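Local coordinates for protein glutaryl-CoA dehydrogenase (Mycobacterium smegmatis, PDB 3SF6) that belongs to the acyl-CoA dehydrogenase family of flavoproteins and holds dihydroflavine-adenine dinucleotide in a four-chain assembly, at residues A97-E102 / I265-L270; G142-C147 / V187-V192; G200-V205 / S242-G247; R274-T279 / E348-A353. One frame throughout, in Å; residues are numbered along the deposited sequence.

The four contacts form two neighbouring pairs. Interactions 1 and 4 both use helix 252-286, with centres about 14 Å apart, and are joined directly by a salt bridge from E100 OE2 to R274 NH1 (2.8 Å). Interactions 2 and 3 lie in the beta part of the subunit, centres about 17 Å apart, where strands 190-197 and 200-207 are sheet neighbours and V190 CG2 packs on V205 CG1 at 3.6 Å. The centres of interactions 3 and 4 are about 42 Å apart, on opposite sides of the chain's centre. Among the four, interaction 2 comes nearest to a bound dihydroflavine-adenine dinucleotide: the side chain of C147 is about 6 Å from it.

Interaction 1: residues A97-E102 / I265-L270; sequences ACLELE and IVFGAL
C98 starts the contact with its backbone: its carbonyl O lies 3.7 Å from G268 CA, while its CB faces the peptide nitrogen of the same glycine. One residue on, L99 CA and G268 CA stand only 3.9 Å apart, the closest approach of alpha carbons between 97-102 and 265-270. The two helical segments run in broadly the same direction, crossing at -38° with axes 6.7 Å apart at their nearest, and it is the glycine that lets the backbones come so close. L99 then carries most of the apolar packing. With CG anti to the backbone N (chi1 -170°), its side chain is directed over the second helix: L99 CB meets F267 O at 3.6 Å, and the L99 CD1 methyl reaches L270 CB at 4.0 Å. That same methyl sits at the edge of the F267 ring, near its plane, while the ring itself leads away toward helix 298-327. A turn later, E102 sends its side chain across G268. The model is too tight here for its fine geometry to be trusted, but the carboxylate has clear partners outside the pair, R109 through a salt bridge and S106 through a hydrogen bond. Helix 91-104 belongs to the N-terminal family region and helix 252-286 to the C-terminal one, so this buried contact joins the two helical parts of the subunit. Chemically, the interface relies on close backbone packing and the side chain of L99, while the glutamate's polar end is satisfied by residues of its own part of the chain rather than by the facing helix.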
loop_
_atom_site.group_PDB
_atom_site.type_symbol
_atom_site.label_atom_id
_atom_site.label_comp_id
_atom_site.label_asym_id
_atom_site.label_seq_id
_atom_site.Cartn_x
_atom_site.Cartn_y
_atom_site.Cartn_z
ATOM N N ALA A 97 18.007 -16.924 18.543
ATOM C CA ALA A 97 18.801 -17.885 17.766
ATOM C C ALA A 97 18.278 -18.035 16.350
ATOM O O ALA A 97 19.078 -18.035 15.395
ATOM C CB ALA A 97 18.856 -19.235 18.476
ATOM N N CYS A 98 16.954 -18.207 16.212
ATOM C CA CYS A 98 16.362 -18.319 14.883
ATOM C C CYS A 98 16.599 -17.073 14.047
ATOM O O CYS A 98 16.864 -17.151 12.844
ATOM C CB CYS A 98 14.875 -18.587 14.977
ATOM S SG CYS A 98 14.432 -20.239 15.596
ATOM N N LEU A 99 16.484 -15.913 14.675
ATOM C CA LEU A 99 16.727 -14.648 13.959
ATOM C C LEU A 99 18.146 -14.655 13.387
ATOM O O LEU A 99 18.366 -14.321 12.213
ATOM C CB LEU A 99 16.478 -13.471 14.925
ATOM C CG LEU A 99 16.441 -12.037 14.405
ATOM C CD1 LEU A 99 15.668 -11.105 15.381
ATOM C CD2 LEU A 99 17.850 -11.502 14.078
ATOM N N GLU A 100 19.134 -15.000 14.225
ATOM C CA GLU A 100 20.523 -15.054 13.742
ATOM C C GLU A 100 20.738 -16.078 12.632
ATOM O O GLU A 100 21.446 -15.805 11.668
ATOM C CB GLU A 100 21.483 -15.306 14.903
ATOM C CG GLU A 100 21.478 -14.176 15.951
ATOM C CD GLU A 100 21.829 -12.798 15.391
ATOM O OE1 GLU A 100 22.609 -12.683 14.419
ATOM O OE2 GLU A 100 21.319 -11.809 15.965
ATOM N N LEU A 101 20.129 -17.252 12.751
ATOM C CA LEU A 101 20.261 -18.310 11.721
ATOM C C LEU A 101 19.720 -17.840 10.387
ATOM O O LEU A 101 20.369 -18.021 9.352
ATOM C CB LEU A 101 19.546 -19.593 12.156
ATOM C CG LEU A 101 20.217 -20.380 13.249
ATOM C CD1 LEU A 101 19.280 -21.456 13.821
ATOM C CD2 LEU A 101 21.505 -20.979 12.737
ATOM N N GLU A 102 18.559 -17.187 10.410
ATOM C CA GLU A 102 17.917 -16.744 9.183
ATOM C C GLU A 102 18.600 -15.527 8.558
ATOM O O GLU A 102 18.585 -15.348 7.337
ATOM C CB GLU A 102 16.423 -16.512 9.457
ATOM C CG GLU A 102 15.580 -16.289 8.229
ATOM C CD GLU A 102 14.185 -16.926 8.298
ATOM O OE1 GLU A 102 13.734 -17.341 9.395
ATOM O OE2 GLU A 102 13.553 -16.984 7.227
ATOM N N ILE A 265 9.719 -18.895 13.410
ATOM C CA ILE A 265 9.646 -18.091 12.167
ATOM C C ILE A 265 9.315 -16.631 12.447
ATOM O O ILE A 265 9.812 -15.739 11.741
ATOM C CB ILE A 265 8.634 -18.720 11.193
ATOM C CG1 ILE A 265 9.229 -19.987 10.601
ATOM C CG2 ILE A 265 8.235 -17.757 10.077
ATOM C CD1 ILE A 265 8.191 -20.941 10.118
ATOM N N VAL A 266 8.497 -16.386 13.460
ATOM C CA VAL A 266 8.195 -15.014 13.885
ATOM C C VAL A 266 9.479 -14.198 14.108
ATOM O O VAL A 266 9.597 -13.051 13.652
ATOM C CB VAL A 266 7.316 -15.027 15.137
ATOM C CG1 VAL A 266 7.173 -13.595 15.698
ATOM C CG2 VAL A 266 5.907 -15.611 14.796
ATOM N N PHE A 267 10.456 -14.825 14.776
ATOM C CA PHE A 267 11.780 -14.229 14.950
ATOM C C PHE A 267 12.653 -14.364 13.688
ATOM O O PHE A 267 13.312 -13.415 13.282
ATOM C CB PHE A 267 12.491 -14.865 16.118
ATOM C CG PHE A 267 12.099 -14.320 17.478
ATOM C CD1 PHE A 267 12.857 -13.343 18.051
ATOM C CD2 PHE A 267 10.955 -14.758 18.169
ATOM C CE1 PHE A 267 12.526 -12.861 19.350
ATOM C CE2 PHE A 267 10.631 -14.274 19.413
ATOM C CZ PHE A 267 11.404 -13.310 19.987
ATOM N N GLY A 268 12.681 -15.575 13.103
ATOM C CA GLY A 268 13.544 -15.866 11.971
ATOM C C GLY A 268 13.392 -14.898 10.819
ATOM O O GLY A 268 14.401 -14.380 10.285
ATOM N N ALA A 269 12.156 -14.603 10.445
ATOM C CA ALA A 269 11.943 -13.736 9.292
ATOM C C ALA A 269 12.606 -12.369 9.492
ATOM O O ALA A 269 13.089 -11.726 8.525
ATOM C CB ALA A 269 10.445 -13.585 9.005
ATOM N N LEU A 270 12.637 -11.906 10.736
ATOM C CA LEU A 270 13.263 -10.615 11.073
ATOM C C LEU A 270 14.760 -10.612 10.836
ATOM O O LEU A 270 15.337 -9.547 10.641
ATOM C CB LEU A 270 13.018 -10.197 12.516
ATOM C CG LEU A 270 11.539 -10.056 12.933
ATOM C CD1 LEU A 270 11.466 -9.856 14.424
ATOM C CD2 LEU A 270 10.831 -8.938 12.173
#

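Interaction 2: residues G142-C147 / V187-V192; sequences GHRIGC and VADVAV
D189 reaches over the R144-I145 link and takes hold of it with one carboxylate oxygen. Starting at the near end, D189 CB touches both I145 O and R144 CD. D189 CG comes next, 3.5 Å from R144 CD, with the arginine chain passing at about a right angle. OD1 then leans on the same methylene, the guanidinium being near enough for charge attraction but not for a salt bridge. OD2 turns its anti lone pair to I145 N and accepts a nearly straight bond, 2.8 Å long and 166° at the hydrogen. I145 is thus held through both its backbone N-H and its carbonyl, since I145 O in turn takes the N-H groups of D189 (2.8 Å) and V190 (3.3 Å). Beyond this the chains pair as strands, with C147 N bonded to V190 O at 3.1 Å and V192 N to C147 O at 2.9 Å. C147 SG lies against A191 CB (3.5 Å) and close to A188 CB. G146 pairs with V190 and C147 with A191 in parallel register, which joins 146-149, an outermost strand within this chain, to the mixed sheet in the middle beta domain characteristic of acyl-CoA dehydrogenases.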
loop_
_atom_site.group_PDB
_atom_site.type_symbol
_atom_site.label_atom_id
_atom_site.label_comp_id
_atom_site.label_asym_id
_atom_site.label_seq_id
_atom_site.Cartn_x
_atom_site.Cartn_y
_atom_site.Cartn_z
ATOM N N GLY A 142 22.508 -34.141 15.753
ATOM C CA GLY A 142 22.551 -34.027 14.323
ATOM C C GLY A 142 22.971 -35.284 13.595
ATOM O O GLY A 142 23.034 -35.280 12.355
ATOM N N HIS A 143 23.240 -36.357 14.353
ATOM C CA HIS A 143 23.622 -37.596 13.691
ATOM C C HIS A 143 22.482 -38.324 13.016
ATOM O O HIS A 143 22.745 -39.090 12.100
ATOM C CB HIS A 143 24.383 -38.485 14.639
ATOM C CG HIS A 143 25.757 -37.978 14.875
ATOM N ND1 HIS A 143 26.032 -37.020 15.822
ATOM C CD2 HIS A 143 26.910 -38.187 14.189
ATOM C CE1 HIS A 143 27.318 -36.725 15.772
ATOM N NE2 HIS A 143 27.871 -37.417 14.786
ATOM N N ARG A 144 21.226 -38.031 13.398
ATOM C CA ARG A 144 20.051 -38.518 12.681
ATOM C C ARG A 144 19.182 -37.300 12.355
ATOM O O ARG A 144 18.954 -36.428 13.211
ATOM C CB ARG A 144 19.280 -39.531 13.516
ATOM C CG ARG A 144 20.039 -40.827 13.790
ATOM C CD ARG A 144 20.255 -41.654 12.550
ATOM N NE ARG A 144 21.000 -42.882 12.842
ATOM C CZ ARG A 144 22.297 -43.045 12.576
ATOM N NH1 ARG A 144 23.025 -42.051 12.055
ATOM N NH2 ARG A 144 22.899 -44.210 12.856
ATOM N N ILE A 145 18.770 -37.217 11.099
ATOM C CA ILE A 145 17.998 -36.089 10.596
ATOM C C ILE A 145 16.529 -36.494 10.476
ATOM O O ILE A 145 16.214 -37.598 10.005
ATOM C CB ILE A 145 18.537 -35.584 9.261
ATOM C CG1 ILE A 145 19.929 -35.001 9.445
ATOM C CG2 ILE A 145 17.560 -34.561 8.646
ATOM C CD1 ILE A 145 20.598 -34.560 8.111
ATOM N N GLY A 146 15.648 -35.618 10.931
ATOM C CA GLY A 146 14.211 -35.812 10.787
ATOM C C GLY A 146 13.555 -34.932 9.732
ATOM O O GLY A 146 14.098 -33.908 9.288
ATOM N N CYS A 147 12.347 -35.324 9.360
ATOM C CA CYS A 147 11.467 -34.494 8.543
ATOM C C CYS A 147 10.045 -34.706 9.030
ATOM O O CYS A 147 9.788 -35.615 9.842
ATOM C CB CYS A 147 11.609 -34.809 7.051
ATOM S SG CYS A 147 11.053 -36.451 6.540
ATOM N N VAL A 187 17.350 -36.379 2.840
ATOM C CA VAL A 187 18.488 -36.638 3.708
ATOM C C VAL A 187 18.037 -37.148 5.100
ATOM O O VAL A 187 18.894 -37.352 5.973
ATOM C CB VAL A 187 19.414 -35.431 3.888
ATOM C CG1 VAL A 187 20.073 -35.018 2.524
ATOM C CG2 VAL A 187 18.711 -34.247 4.498
ATOM N N ALA A 188 16.738 -37.407 5.277
ATOM C CA ALA A 188 16.204 -37.773 6.589
ATOM C C ALA A 188 16.422 -39.248 6.878
ATOM O O ALA A 188 16.233 -40.105 5.991
ATOM C CB ALA A 188 14.711 -37.463 6.678
ATOM N N ASP A 189 16.801 -39.534 8.123
ATOM C CA ASP A 189 16.777 -40.904 8.682
ATOM C C ASP A 189 15.403 -41.367 9.199
ATOM O O ASP A 189 15.092 -42.565 9.251
ATOM C CB ASP A 189 17.784 -40.952 9.832
ATOM C CG ASP A 189 19.182 -40.609 9.368
ATOM O OD1 ASP A 189 19.798 -41.457 8.673
ATOM O OD2 ASP A 189 19.669 -39.465 9.638
ATOM N N VAL A 190 14.608 -40.398 9.621
ATOM C CA VAL A 190 13.295 -40.612 10.195
ATOM C C VAL A 190 12.320 -39.558 9.712
ATOM O O VAL A 190 12.668 -38.374 9.573
ATOM C CB VAL A 190 13.366 -40.684 11.740
ATOM C CG1 VAL A 190 13.743 -39.348 12.363
ATOM C CG2 VAL A 190 12.069 -41.213 12.336
ATOM N N ALA A 191 11.103 -40.000 9.428
ATOM C CA ALA A 191 10.031 -39.116 8.973
ATOM C C ALA A 191 8.857 -39.204 9.935
ATOM O O ALA A 191 8.410 -40.303 10.229
ATOM C CB ALA A 191 9.588 -39.473 7.500
ATOM N N VAL A 192 8.385 -38.065 10.462
ATOM C CA VAL A 192 7.168 -38.067 11.261
ATOM C C VAL A 192 6.042 -37.828 10.276
ATOM O O VAL A 192 5.945 -36.748 9.698
ATOM C CB VAL A 192 7.190 -37.012 12.378
ATOM C CG1 VAL A 192 5.823 -36.943 13.060
ATOM C CG2 VAL A 192 8.323 -37.320 13.420
#

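Interaction 3: residues G200-V205 / S242-G247; sequences GIRGFV and SARLPG. With SO4 (sulfate ion), chain M.
F204 and R244 face each other in a single backbone bridge, flanked by two nearly straight hydrogen bonds: V205 N to A243 O (2.8 Å, 173°) and L245 N to G203 O (2.8 Å, 177°). The loop following strand 229-240 thereby lines the edge of strand 200-207. A water carries the pairing one step further, bridging G203 N (2.9 Å) and L245 O. Among the side chains, F204 CE2 meets R244 CB at 3.8 Å, the ring and the arginine chain slanting past one another. R244 runs out fully extended through CB, CG and CD, then bends at chi3 (47°), which brings its NE round to a salt bridge with D241, just before 242-247; the guanidinium plane is turned well away from the ring plane. The ring also meets W173 edge-to-face. L245 lies along G203, with its CB 3.5 Å from G203 O, and sends CD2 across V205 CG2 at 3.6 Å. A243 CB rests 3.6 Å from V205 O. At the strand's start, I201 N donates to sulfate O3 at 2.8 Å, an ion probably from the crystallisation liquor that is also bound by L251 N. The chemistry points to a backbone-led attachment: two straight backbone hydrogen bonds fix the loop's position, leucine and valine methyls close one side, and the charge of R244 is answered by D241 of its own loop.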
loop_
_atom_site.group_PDB
_atom_site.type_symbol
_atom_site.label_atom_id
_atom_site.label_comp_id
_atom_site.label_asym_id
_atom_site.label_seq_id
_atom_site.Cartn_x
_atom_site.Cartn_y
_atom_site.Cartn_z
ATOM N N GLY A 200 -9.518 -41.264 13.056
ATOM C CA GLY A 200 -8.991 -39.915 13.039
ATOM C C GLY A 200 -7.526 -39.826 12.610
ATOM O O GLY A 200 -6.910 -40.823 12.215
ATOM N N ILE A 201 -6.994 -38.617 12.654
ATOM C CA ILE A 201 -5.625 -38.378 12.207
ATOM C C ILE A 201 -4.684 -39.011 13.220
ATOM O O ILE A 201 -4.872 -38.897 14.423
ATOM C CB ILE A 201 -5.308 -36.852 12.093
ATOM C CG1 ILE A 201 -6.265 -36.161 11.117
ATOM C CG2 ILE A 201 -3.831 -36.602 11.726
ATOM C CD1 ILE A 201 -6.297 -36.776 9.695
ATOM N N ARG A 202 -3.647 -39.678 12.724
ATOM C CA ARG A 202 -2.613 -40.265 13.579
ATOM C C ARG A 202 -1.239 -39.907 12.994
ATOM O O ARG A 202 -1.126 -39.571 11.810
ATOM C CB ARG A 202 -2.747 -41.791 13.650
ATOM C CG ARG A 202 -4.032 -42.289 14.335
ATOM C CD ARG A 202 -4.074 -41.939 15.816
ATOM N NE ARG A 202 -5.236 -42.542 16.491
ATOM C CZ ARG A 202 -6.423 -41.959 16.597
ATOM N NH1 ARG A 202 -6.644 -40.769 16.080
ATOM N NH2 ARG A 202 -7.420 -42.582 17.245
ATOM N N GLY A 203 -0.194 -40.013 13.824
ATOM C CA GLY A 203 1.190 -39.767 13.409
ATOM C C GLY A 203 2.068 -40.984 13.683
ATOM O O GLY A 203 1.823 -41.726 14.638
ATOM N N PHE A 204 3.041 -41.187 12.806
ATOM C CA PHE A 204 3.925 -42.328 12.817
ATOM C C PHE A 204 5.374 -41.902 12.701
ATOM O O PHE A 204 5.712 -40.969 11.969
ATOM C CB PHE A 204 3.575 -43.289 11.661
ATOM C CG PHE A 204 2.177 -43.812 11.751
ATOM C CD1 PHE A 204 1.117 -43.079 11.249
ATOM C CD2 PHE A 204 1.908 -45.025 12.400
ATOM C CE1 PHE A 204 -0.185 -43.557 11.379
ATOM C CE2 PHE A 204 0.597 -45.479 12.552
ATOM C CZ PHE A 204 -0.428 -44.750 12.025
ATOM N N VAL A 205 6.214 -42.600 13.453
ATOM C CA VAL A 205 7.645 -42.479 13.386
ATOM C C VAL A 205 8.122 -43.493 12.336
ATOM O O VAL A 205 8.039 -44.717 12.543
ATOM C CB VAL A 205 8.281 -42.755 14.784
ATOM C CG1 VAL A 205 9.836 -42.706 14.678
ATOM C CG2 VAL A 205 7.705 -41.762 15.853
ATOM N N SER A 242 3.990 -50.080 17.390
ATOM C CA SER A 242 4.894 -49.316 18.233
ATOM C C SER A 242 5.442 -48.067 17.495
ATOM O O SER A 242 6.072 -47.242 18.130
ATOM C CB SER A 242 6.047 -50.166 18.739
ATOM O OG SER A 242 6.779 -50.736 17.671
ATOM N N ALA A 243 5.240 -47.993 16.178
ATOM C CA ALA A 243 5.657 -46.823 15.359
ATOM C C ALA A 243 4.681 -45.666 15.479
ATOM O O ALA A 243 5.012 -44.521 15.132
ATOM C CB ALA A 243 5.805 -47.231 13.835
ATOM N N ARG A 244 3.478 -45.950 15.967
ATOM C CA ARG A 244 2.465 -44.898 16.126
ATOM C C ARG A 244 2.850 -44.006 17.289
ATOM O O ARG A 244 3.313 -44.489 18.308
ATOM C CB ARG A 244 1.082 -45.542 16.354
ATOM C CG ARG A 244 -0.053 -44.561 16.589
ATOM C CD ARG A 244 -1.398 -45.308 16.832
ATOM N NE ARG A 244 -1.275 -46.401 17.797
ATOM C CZ ARG A 244 -1.487 -46.302 19.113
ATOM N NH1 ARG A 244 -1.868 -45.158 19.665
ATOM N NH2 ARG A 244 -1.323 -47.368 19.886
ATOM N N LEU A 245 2.657 -42.698 17.134
ATOM C CA LEU A 245 2.826 -41.756 18.250
ATOM C C LEU A 245 1.619 -41.891 19.167
ATOM O O LEU A 245 0.514 -41.508 18.791
ATOM C CB LEU A 245 2.919 -40.326 17.701
ATOM C CG LEU A 245 4.177 -39.949 16.935
ATOM C CD1 LEU A 245 3.902 -38.555 16.259
ATOM C CD2 LEU A 245 5.399 -39.838 17.862
ATOM N N PRO A 246 1.810 -42.450 20.384
ATOM C CA PRO A 246 0.628 -42.731 21.183
ATOM C C PRO A 246 -0.170 -41.513 21.620
ATOM O O PRO A 246 -1.365 -41.614 21.865
ATOM C CB PRO A 246 1.204 -43.483 22.413
ATOM C CG PRO A 246 2.639 -43.061 22.478
ATOM C CD PRO A 246 3.055 -42.891 21.051
ATOM N N GLY A 247 0.485 -40.369 21.765
ATOM C CA GLY A 247 -0.176 -39.200 22.316
ATOM C C GLY A 247 -0.913 -38.361 21.282
ATOM O O GLY A 247 -1.691 -37.473 21.663
HETATM S S SO4 M . -9.522 -35.677 13.799
HETATM O O1 SO4 M . -10.560 -35.734 14.809
HETATM O O2 SO4 M . -10.145 -35.806 12.475
HETATM O O3 SO4 M . -8.637 -36.784 13.999
HETATM O O4 SO4 M . -8.901 -34.334 13.934
HETATM O O HOH W 1 -0.907 -41.093 16.456
#

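Interaction 4: residues R274-T279 / E348-A353; sequences RDCLET and EIARTA. With EDO (1,2-ethanediol), chain O.
C276 points its sulfur at the facing helix by holding SG anti to its own carbonyl carbon, beside the backbone N (chi1 -67°); this lays SG 3.7 Å from A350 CB. The rest of the residue is gripped by alanine too. C276 CB lies 3.9 Å from A353 CB, and that methyl also reaches C276 O at 3.6 Å. I349 closes one flank with its CG2 branch, which sits 4.3 Å from C276 CB and just touches L277 CB. The small alanines let the cysteine fit between the two helices, whose axes come within 8.6 Å of each other, with 24° between them in a nearly parallel course. Both helices belong to the C-terminal helical bundle of the acyl-CoA dehydrogenase fold. Helix 298-327 touches L277 and T352, while helix 368-380 packs on C276 and A350, so two further helices of the bundle each meet both members of the pair. On the side of helix 252-286 turned from the contact, R274 extends from its backbone and then bends at chi3 (72°). Its NH1 forms a salt bridge to E100 of helix 91-104 and also bonds in the guanidinium plane to O1 of a 1,2-ethanediol at 2.8 Å, a molecule probably left by the crystallisation liquor. T279 OG1 bonds back to D275 O at 2.8 Å and T279 N bonds to the same oxygen, the two donors arriving from opposite faces of its plane. D275 itself carries a salt bridge to K50 and a hydrogen bond to H371. R351 makes a salt bridge to E376.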
loop_
_atom_site.group_PDB
_atom_site.type_symbol
_atom_site.label_atom_id
_atom_site.label_comp_id
_atom_site.label_asym_id
_atom_site.label_seq_id
_atom_site.Cartn_x
_atom_site.Cartn_y
_atom_site.Cartn_z
ATOM N N ARG A 274 16.567 -7.920 8.759
ATOM C CA ARG A 274 17.720 -7.175 9.304
ATOM C C ARG A 274 18.911 -7.154 8.368
ATOM O O ARG A 274 19.540 -6.107 8.154
ATOM C CB ARG A 274 18.104 -7.726 10.677
ATOM C CG ARG A 274 19.152 -6.875 11.394
ATOM C CD ARG A 274 19.748 -7.585 12.557
ATOM N NE ARG A 274 20.638 -8.673 12.153
ATOM C CZ ARG A 274 21.043 -9.646 12.946
ATOM N NH1 ARG A 274 20.673 -9.686 14.215
ATOM N NH2 ARG A 274 21.868 -10.581 12.467
ATOM N N ASP A 275 19.271 -8.325 7.851
ATOM C CA ASP A 275 20.418 -8.449 6.970
ATOM C C ASP A 275 20.205 -7.544 5.745
ATOM O O ASP A 275 21.116 -6.828 5.319
ATOM C CB ASP A 275 20.573 -9.919 6.544
ATOM C CG ASP A 275 21.996 -10.270 6.216
ATOM O OD1 ASP A 275 22.860 -9.955 7.116
ATOM O OD2 ASP A 275 22.277 -10.958 5.180
ATOM N N CYS A 276 18.988 -7.544 5.201
ATOM C CA CYS A 276 18.695 -6.678 4.068
ATOM C C CYS A 276 18.728 -5.183 4.441
ATOM O O CYS A 276 19.247 -4.369 3.680
ATOM C CB CYS A 276 17.336 -7.022 3.475
ATOM S SG CYS A 276 17.256 -8.656 2.699
ATOM N N LEU A 277 18.131 -4.837 5.571
ATOM C CA LEU A 277 18.109 -3.440 6.026
ATOM C C LEU A 277 19.529 -2.932 6.273
ATOM O O LEU A 277 19.882 -1.837 5.809
ATOM C CB LEU A 277 17.238 -3.302 7.265
ATOM C CG LEU A 277 17.222 -1.970 7.969
ATOM C CD1 LEU A 277 16.866 -0.834 6.997
ATOM C CD2 LEU A 277 16.208 -2.027 9.124
ATOM N N GLU A 278 20.350 -3.733 6.972
ATOM C CA GLU A 278 21.735 -3.362 7.232
ATOM C C GLU A 278 22.522 -3.159 5.925
ATOM O O GLU A 278 23.335 -2.240 5.819
ATOM C CB GLU A 278 22.434 -4.437 8.067
ATOM C CG GLU A 278 21.951 -4.462 9.500
ATOM C CD GLU A 278 22.602 -5.567 10.359
ATOM O OE1 GLU A 278 23.388 -6.415 9.828
ATOM O OE2 GLU A 278 22.319 -5.530 11.580
ATOM N N THR A 279 22.243 -4.005 4.955
ATOM C CA THR A 279 22.867 -3.926 3.649
ATOM C C THR A 279 22.493 -2.589 2.980
ATOM O O THR A 279 23.377 -1.869 2.475
ATOM C CB THR A 279 22.491 -5.146 2.775
ATOM O OG1 THR A 279 23.035 -6.351 3.352
ATOM C CG2 THR A 279 23.053 -4.949 1.356
ATOM N N GLU A 348 8.777 -7.494 2.183
ATOM C CA GLU A 348 8.714 -6.124 1.697
ATOM C C GLU A 348 10.020 -5.374 1.988
ATOM O O GLU A 348 10.506 -4.600 1.135
ATOM C CB GLU A 348 7.512 -5.410 2.317
ATOM C CG GLU A 348 7.431 -3.960 1.973
ATOM C CD GLU A 348 7.089 -3.639 0.562
ATOM O OE1 GLU A 348 6.843 -4.546 -0.304
ATOM O OE2 GLU A 348 7.112 -2.400 0.297
ATOM N N ILE A 349 10.615 -5.583 3.168
ATOM C CA ILE A 349 11.911 -4.993 3.453
ATOM C C ILE A 349 12.967 -5.463 2.457
ATOM O O ILE A 349 13.755 -4.658 1.922
ATOM C CB ILE A 349 12.353 -5.275 4.915
ATOM C CG1 ILE A 349 11.527 -4.421 5.883
ATOM C CG2 ILE A 349 13.867 -5.035 5.089
ATOM C CD1 ILE A 349 11.576 -4.912 7.351
ATOM N N ALA A 350 13.023 -6.760 2.193
ATOM C CA ALA A 350 13.993 -7.279 1.236
ATOM C C ALA A 350 13.840 -6.673 -0.147
ATOM O O ALA A 350 14.831 -6.268 -0.783
ATOM C CB ALA A 350 13.891 -8.830 1.152
ATOM N N ARG A 351 12.592 -6.607 -0.612
ATOM C CA ARG A 351 12.280 -6.023 -1.920
ATOM C C ARG A 351 12.688 -4.562 -2.000
ATOM O O ARG A 351 13.315 -4.120 -2.979
ATOM C CB ARG A 351 10.806 -6.191 -2.200
ATOM C CG ARG A 351 10.436 -7.638 -2.448
ATOM C CD ARG A 351 8.952 -7.949 -2.311
ATOM N NE ARG A 351 8.647 -9.332 -2.738
ATOM C CZ ARG A 351 7.455 -9.909 -2.630
ATOM N NH1 ARG A 351 6.445 -9.243 -2.142
ATOM N NH2 ARG A 351 7.288 -11.158 -3.020
ATOM N N THR A 352 12.374 -3.795 -0.953
ATOM C CA THR A 352 12.685 -2.359 -0.934
ATOM C C THR A 352 14.196 -2.158 -0.888
ATOM O O THR A 352 14.752 -1.289 -1.564
ATOM C CB THR A 352 11.980 -1.669 0.213
ATOM O OG1 THR A 352 10.555 -1.783 -0.015
ATOM C CG2 THR A 352 12.356 -0.194 0.251
ATOM N N ALA A 353 14.860 -2.967 -0.077
ATOM C CA ALA A 353 16.311 -2.874 0.053
ATOM C C ALA A 353 16.982 -3.107 -1.302
ATOM O O ALA A 353 17.931 -2.435 -1.679
ATOM C CB ALA A 353 16.798 -3.943 1.068
HETATM C C1 EDO O . 18.146 -8.459 16.549
HETATM O O1 EDO O . 19.313 -7.957 15.975
HETATM C C2 EDO O . 18.401 -8.724 18.052
HETATM O O2 EDO O . 19.333 -9.789 18.251
#